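DraIII (Deinococcus radiophilus, PDB 4L0K) acts as a type II restriction endonuclease, probably cleaving double-stranded DNA at a specific recognition sequence. Local coordinates at residues A177-A182 and V194-R199; Y127-A132 and G153-E158. All blocks are in the same frame, centred on the assembly; numbering follows the deposited sequence.

How the contacts relate
Contact 2 (127-132 with 153-158) closes before contact 1 (177-182 with 194-199) opens, yet their centres lie only 12 Å apart. The connection runs through the far end of 153-158, which passes along strand 194-198. There F196 O stands 2.9 Å from E158 N, a probable hydrogen bond, and C157 SG packs 3.3 Å from H198 ND1 and 3.7 Å from A197 CA. T155, central to contact 2, also touches F196, a side chain of contact 1. Contact 1 is the hairpin expected, from the His-Me finger family, to belong to the nuclease core; contact 2 joins loops at either end of helix 137-147 beside it.

Contact 1 of 2, residues A177-A182 and V194-R199; sequences AAVETA and VGFAHR
E180 reaches out across the strand direction, off the face it shares with A182 and A197, to meet R199 at the start of helix 199-205, crossing it obliquely. The carboxylate and guanidinium planes stand nearly perpendicular (89°). E180 OE2 nevertheless lies in the guanidinium plane and takes the NH2 proton on its syn lone pair, with OE2 2.6 Å from R199 NH2. R199 gets there by bending at chi2 (94°), which also carries its CD to 3.2 Å from E180 OE2. The other carboxylate oxygen, OE1, is hydrogen-bonded to N202, so both oxygens are held by helix 199-205.

This antiparallel hairpin, followed at once by helix 199-205, matches the beta-beta-alpha topology of the His-Me finger nucleases. E180 pairs with A197, and A182 with G195, as hydrogen-bonded pairs; E180 N lies 2.9 Å from A197 O. At the hairpin's open end R199 N donates to A178 O, 2.8 Å away.

On the face shared with E180, A182 CB sits 3.7 Å from A197 CB, and N202 touches both methyls. On the opposite face, V179 and F196, diagonal rather than paired, meet at about a right angle: V179 CG1, anti to its own amide nitrogen (chi1 168°), comes 4.1 Å from F196 CB. The F196 ring goes on to L122 and L125 of helix 112-126 and takes F169 edge-to-face, while T181 OG1 is hydrogen-bonded to D55.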
loop_
_atom_site.group_PDB
_atom_site.type_symbol
_atom_site.label_atom_id
_atom_site.label_comp_id
_atom_site.label_asym_id
_atom_site.label_seq_id
_atom_site.Cartn_x
_atom_site.Cartn_y
_atom_site.Cartn_z
ATOM N N ALA A 177 1.520 -11.967 5.571
ATOM C CA ALA A 177 0.552 -12.343 6.595
ATOM C C ALA A 177 0.104 -11.114 7.388
ATOM O O ALA A 177 -0.098 -10.033 6.823
ATOM C CB ALA A 177 1.158 -13.391 7.535
ATOM N N ALA A 178 -0.058 -11.284 8.698
ATOM C CA ALA A 178 -0.319 -10.153 9.580
ATOM C C ALA A 178 1.001 -9.435 9.931
ATOM O O ALA A 178 1.001 -8.246 10.233
ATOM C CB ALA A 178 -1.066 -10.616 10.841
ATOM N N VAL A 179 2.127 -10.148 9.839
ATOM C CA VAL A 179 3.457 -9.571 10.126
ATOM C C VAL A 179 4.405 -9.599 8.917
ATOM O O VAL A 179 4.391 -10.525 8.133
ATOM C CB VAL A 179 4.108 -10.225 11.387
ATOM C CG1 VAL A 179 5.553 -9.864 11.505
ATOM C CG2 VAL A 179 3.395 -9.738 12.627
ATOM N N GLU A 180 5.202 -8.551 8.759
ATOM C CA GLU A 180 6.118 -8.423 7.635
ATOM C C GLU A 180 7.450 -7.939 8.149
ATOM O O GLU A 180 7.562 -7.503 9.309
ATOM C CB GLU A 180 5.585 -7.423 6.592
ATOM C CG GLU A 180 4.256 -7.846 6.014
ATOM C CD GLU A 180 3.716 -6.895 4.966
ATOM O OE1 GLU A 180 4.003 -5.680 5.020
ATOM O OE2 GLU A 180 2.995 -7.377 4.077
ATOM N N THR A 181 8.459 -8.029 7.288
ATOM C CA THR A 181 9.768 -7.496 7.591
ATOM C C THR A 181 9.779 -6.001 7.342
ATOM O O THR A 181 9.315 -5.534 6.313
ATOM C CB THR A 181 10.863 -8.189 6.751
ATOM O OG1 THR A 181 11.126 -9.487 7.297
ATOM C CG2 THR A 181 12.138 -7.384 6.781
ATOM N N ALA A 182 10.313 -5.245 8.288
ATOM C CA ALA A 182 10.344 -3.798 8.154
ATOM C C ALA A 182 11.756 -3.279 7.940
ATOM O O ALA A 182 12.740 -3.863 8.431
ATOM C CB ALA A 182 9.721 -3.144 9.379
ATOM N N VAL A 194 16.733 -3.434 10.065
ATOM C CA VAL A 194 15.554 -4.295 9.886
ATOM C C VAL A 194 14.877 -4.748 11.164
ATOM O O VAL A 194 15.493 -4.780 12.230
ATOM C CB VAL A 194 15.820 -5.530 8.993
ATOM C CG1 VAL A 194 16.101 -5.086 7.566
ATOM C CG2 VAL A 194 16.959 -6.398 9.575
ATOM N N GLY A 195 13.599 -5.099 11.039
ATOM C CA GLY A 195 12.884 -5.690 12.153
ATOM C C GLY A 195 11.560 -6.270 11.714
ATOM O O GLY A 195 11.393 -6.584 10.553
ATOM N N PHE A 196 10.610 -6.395 12.630
ATOM C CA PHE A 196 9.275 -6.842 12.259
ATOM C C PHE A 196 8.243 -5.728 12.450
ATOM O O PHE A 196 8.405 -4.838 13.317
ATOM C CB PHE A 196 8.879 -8.087 13.061
ATOM C CG PHE A 196 9.775 -9.285 12.818
ATOM C CD1 PHE A 196 10.014 -9.743 11.541
ATOM C CD2 PHE A 196 10.362 -9.946 13.880
ATOM C CE1 PHE A 196 10.831 -10.835 11.318
ATOM C CE2 PHE A 196 11.189 -11.052 13.676
ATOM C CZ PHE A 196 11.427 -11.489 12.381
ATOM N N ALA A 197 7.192 -5.772 11.629
ATOM C CA ALA A 197 6.093 -4.801 11.716
ATOM C C ALA A 197 4.765 -5.445 11.345
ATOM O O ALA A 197 4.724 -6.325 10.482
ATOM C CB ALA A 197 6.354 -3.625 10.805
ATOM N N HIS A 198 3.683 -5.017 11.997
ATOM C CA HIS A 198 2.344 -5.313 11.499
ATOM C C HIS A 198 2.236 -4.909 10.042
ATOM O O HIS A 198 2.800 -3.886 9.632
ATOM C CB HIS A 198 1.278 -4.511 12.248
ATOM C CG HIS A 198 1.184 -4.844 13.693
ATOM N ND1 HIS A 198 1.705 -4.032 14.673
ATOM C CD2 HIS A 198 0.653 -5.919 14.327
ATOM C CE1 HIS A 198 1.486 -4.587 15.854
ATOM N NE2 HIS A 198 0.853 -5.732 15.670
ATOM N N ARG A 199 1.496 -5.705 9.280
ATOM C CA ARG A 199 1.182 -5.386 7.893
ATOM C C ARG A 199 0.677 -3.951 7.781
ATOM O O ARG A 199 1.230 -3.150 7.024
ATOM C CB ARG A 199 0.128 -6.355 7.376
ATOM C CG ARG A 199 -0.579 -5.899 6.125
ATOM C CD ARG A 199 0.077 -6.440 4.887
ATOM N NE ARG A 199 -0.467 -5.796 3.694
ATOM C CZ ARG A 199 0.164 -5.709 2.526
ATOM N NH1 ARG A 199 -0.426 -5.096 1.509
ATOM N NH2 ARG A 199 1.382 -6.228 2.374
#

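Contact 2 of 2, residues Y127-A132 and G153-E158; sequences YQLHGA and GSTNCE
Q128 and T155 press together in the tight half of this contact. T155 N donates to Q128 O over 3.1 Å, and T155 OG1 comes within 3.2 Å of Q128 CB. With its hydroxyl turned beside the backbone nitrogen (chi1 -68°), T155 can bond L125 O at the end of helix 112-126, while L129 CD1 comes in alongside its methyl, 3.4 Å from T155 CG2. Next to this pair, the extended Q128 chain brings OE1 to 2.8 Å from S154 OG. V151 serves both groups, its N bonding Q128 OE1 and its O bonding S154 OG; W124 O accepts from Q128 NE2, so both ends of the buried amide are held.

The segment 127-132 leads into helix 137-147 and the segment 153-158 follows it, so that their meeting closes that helical excursion. L129 to A132 form a type II beta turn, with G131 at its third position taking the positive phi usual there and A132 N bonded back to L129 O.

Around this turn the packing gives way to water. H130, exposed, approaches G153 by backbone alone, its N 4.1 Å from G153 CA. One water donates to L129 O at 2.6 Å and accepts from G153 N; a second accepts from H130 N and lies 3.0 Å from T155 O, to which it can donate, though other acceptors compete for its protons.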
loop_
_atom_site.group_PDB
_atom_site.type_symbol
_atom_site.label_atom_id
_atom_site.label_comp_id
_atom_site.label_asym_id
_atom_site.label_seq_id
_atom_site.Cartn_x
_atom_site.Cartn_y
_atom_site.Cartn_z
ATOM N N TYR A 127 13.478 -14.932 18.300
ATOM C CA TYR A 127 13.580 -15.620 19.591
ATOM C C TYR A 127 13.152 -14.755 20.797
ATOM O O TYR A 127 13.073 -15.242 21.920
ATOM C CB TYR A 127 14.987 -16.225 19.783
ATOM C CG TYR A 127 15.126 -17.554 19.084
ATOM C CD1 TYR A 127 14.402 -18.655 19.524
ATOM C CD2 TYR A 127 15.964 -17.713 17.982
ATOM C CE1 TYR A 127 14.502 -19.882 18.890
ATOM C CE2 TYR A 127 16.077 -18.956 17.338
ATOM C CZ TYR A 127 15.335 -20.032 17.798
ATOM O OH TYR A 127 15.398 -21.274 17.183
ATOM N N GLN A 128 12.870 -13.482 20.544
ATOM C CA GLN A 128 12.426 -12.552 21.571
ATOM C C GLN A 128 10.963 -12.146 21.364
ATOM O O GLN A 128 10.481 -11.186 21.970
ATOM C CB GLN A 128 13.311 -11.306 21.561
ATOM C CG GLN A 128 14.747 -11.550 22.006
ATOM C CD GLN A 128 15.619 -10.328 21.838
ATOM O OE1 GLN A 128 15.746 -9.504 22.750
ATOM N NE2 GLN A 128 16.223 -10.192 20.662
ATOM N N LEU A 129 10.266 -12.875 20.499
ATOM C CA LEU A 129 8.821 -12.731 20.337
ATOM C C LEU A 129 8.127 -13.304 21.572
ATOM O O LEU A 129 8.571 -14.317 22.110
ATOM C CB LEU A 129 8.367 -13.557 19.130
ATOM C CG LEU A 129 7.918 -12.999 17.774
ATOM C CD1 LEU A 129 7.915 -11.481 17.708
ATOM C CD2 LEU A 129 8.717 -13.612 16.622
ATOM N N HIS A 130 7.034 -12.694 22.017
ATOM C CA HIS A 130 6.196 -13.380 22.995
ATOM C C HIS A 130 5.708 -14.723 22.431
ATOM O O HIS A 130 5.137 -14.783 21.335
ATOM C CB HIS A 130 4.997 -12.529 23.434
ATOM C CG HIS A 130 4.213 -13.136 24.563
ATOM N ND1 HIS A 130 3.113 -13.945 24.361
ATOM C CD2 HIS A 130 4.383 -13.065 25.906
ATOM C CE1 HIS A 130 2.642 -14.347 25.528
ATOM N NE2 HIS A 130 3.395 -13.827 26.482
ATOM N N GLY A 131 5.931 -15.794 23.189
ATOM C CA GLY A 131 5.509 -17.125 22.789
ATOM C C GLY A 131 6.574 -17.893 22.008
ATOM O O GLY A 131 6.349 -19.028 21.592
ATOM N N ALA A 132 7.737 -17.280 21.803
ATOM C CA ALA A 132 8.772 -17.896 20.976
ATOM C C ALA A 132 9.286 -19.188 21.599
ATOM O O ALA A 132 9.203 -19.376 22.817
ATOM C CB ALA A 132 9.911 -16.931 20.774
ATOM N N GLY A 153 10.349 -11.433 25.089
ATOM C CA GLY A 153 9.167 -10.608 24.858
ATOM C C GLY A 153 9.448 -9.154 24.487
ATOM O O GLY A 153 8.538 -8.333 24.471
ATOM N N SER A 154 10.701 -8.832 24.177
ATOM C CA SER A 154 11.061 -7.457 23.846
ATOM C C SER A 154 10.758 -7.086 22.400
ATOM O O SER A 154 10.749 -5.905 22.059
ATOM C CB SER A 154 12.550 -7.207 24.103
ATOM O OG SER A 154 13.358 -8.128 23.379
ATOM N N THR A 155 10.528 -8.083 21.549
ATOM C CA THR A 155 10.345 -7.816 20.127
ATOM C C THR A 155 9.032 -7.098 19.849
ATOM O O THR A 155 7.957 -7.654 20.081
ATOM C CB THR A 155 10.472 -9.100 19.288
ATOM O OG1 THR A 155 11.832 -9.544 19.349
ATOM C CG2 THR A 155 10.119 -8.832 17.814
ATOM N N ASN A 156 9.130 -5.850 19.374
ATOM C CA ASN A 156 7.944 -5.052 19.030
ATOM C C ASN A 156 7.840 -4.692 17.531
ATOM O O ASN A 156 8.851 -4.676 16.820
ATOM C CB ASN A 156 7.921 -3.740 19.826
ATOM C CG ASN A 156 8.056 -3.951 21.308
ATOM O OD1 ASN A 156 7.541 -4.921 21.853
ATOM N ND2 ASN A 156 8.762 -3.036 21.978
ATOM N N CYS A 157 6.628 -4.376 17.074
ATOM C CA CYS A 157 6.443 -3.680 15.801
ATOM C C CYS A 157 7.389 -2.482 15.774
ATOM O O CYS A 157 7.408 -1.690 16.716
ATOM C CB CYS A 157 4.978 -3.223 15.646
ATOM S SG CYS A 157 4.505 -2.360 14.058
ATOM N N GLU A 158 8.188 -2.356 14.712
ATOM C CA GLU A 158 9.138 -1.243 14.592
ATOM C C GLU A 158 8.443 0.102 14.441
ATOM O O GLU A 158 9.023 1.127 14.809
ATOM C CB GLU A 158 10.108 -1.444 13.420
ATOM C CG GLU A 158 10.995 -2.641 13.574
ATOM C CD GLU A 158 12.025 -2.467 14.675
ATOM O OE1 GLU A 158 12.365 -1.304 14.991
ATOM O OE2 GLU A 158 12.496 -3.494 15.209
HETATM O O HOH W 1 10.358 -14.275 24.056
HETATM O O HOH W 2 7.207 -9.472 22.290
#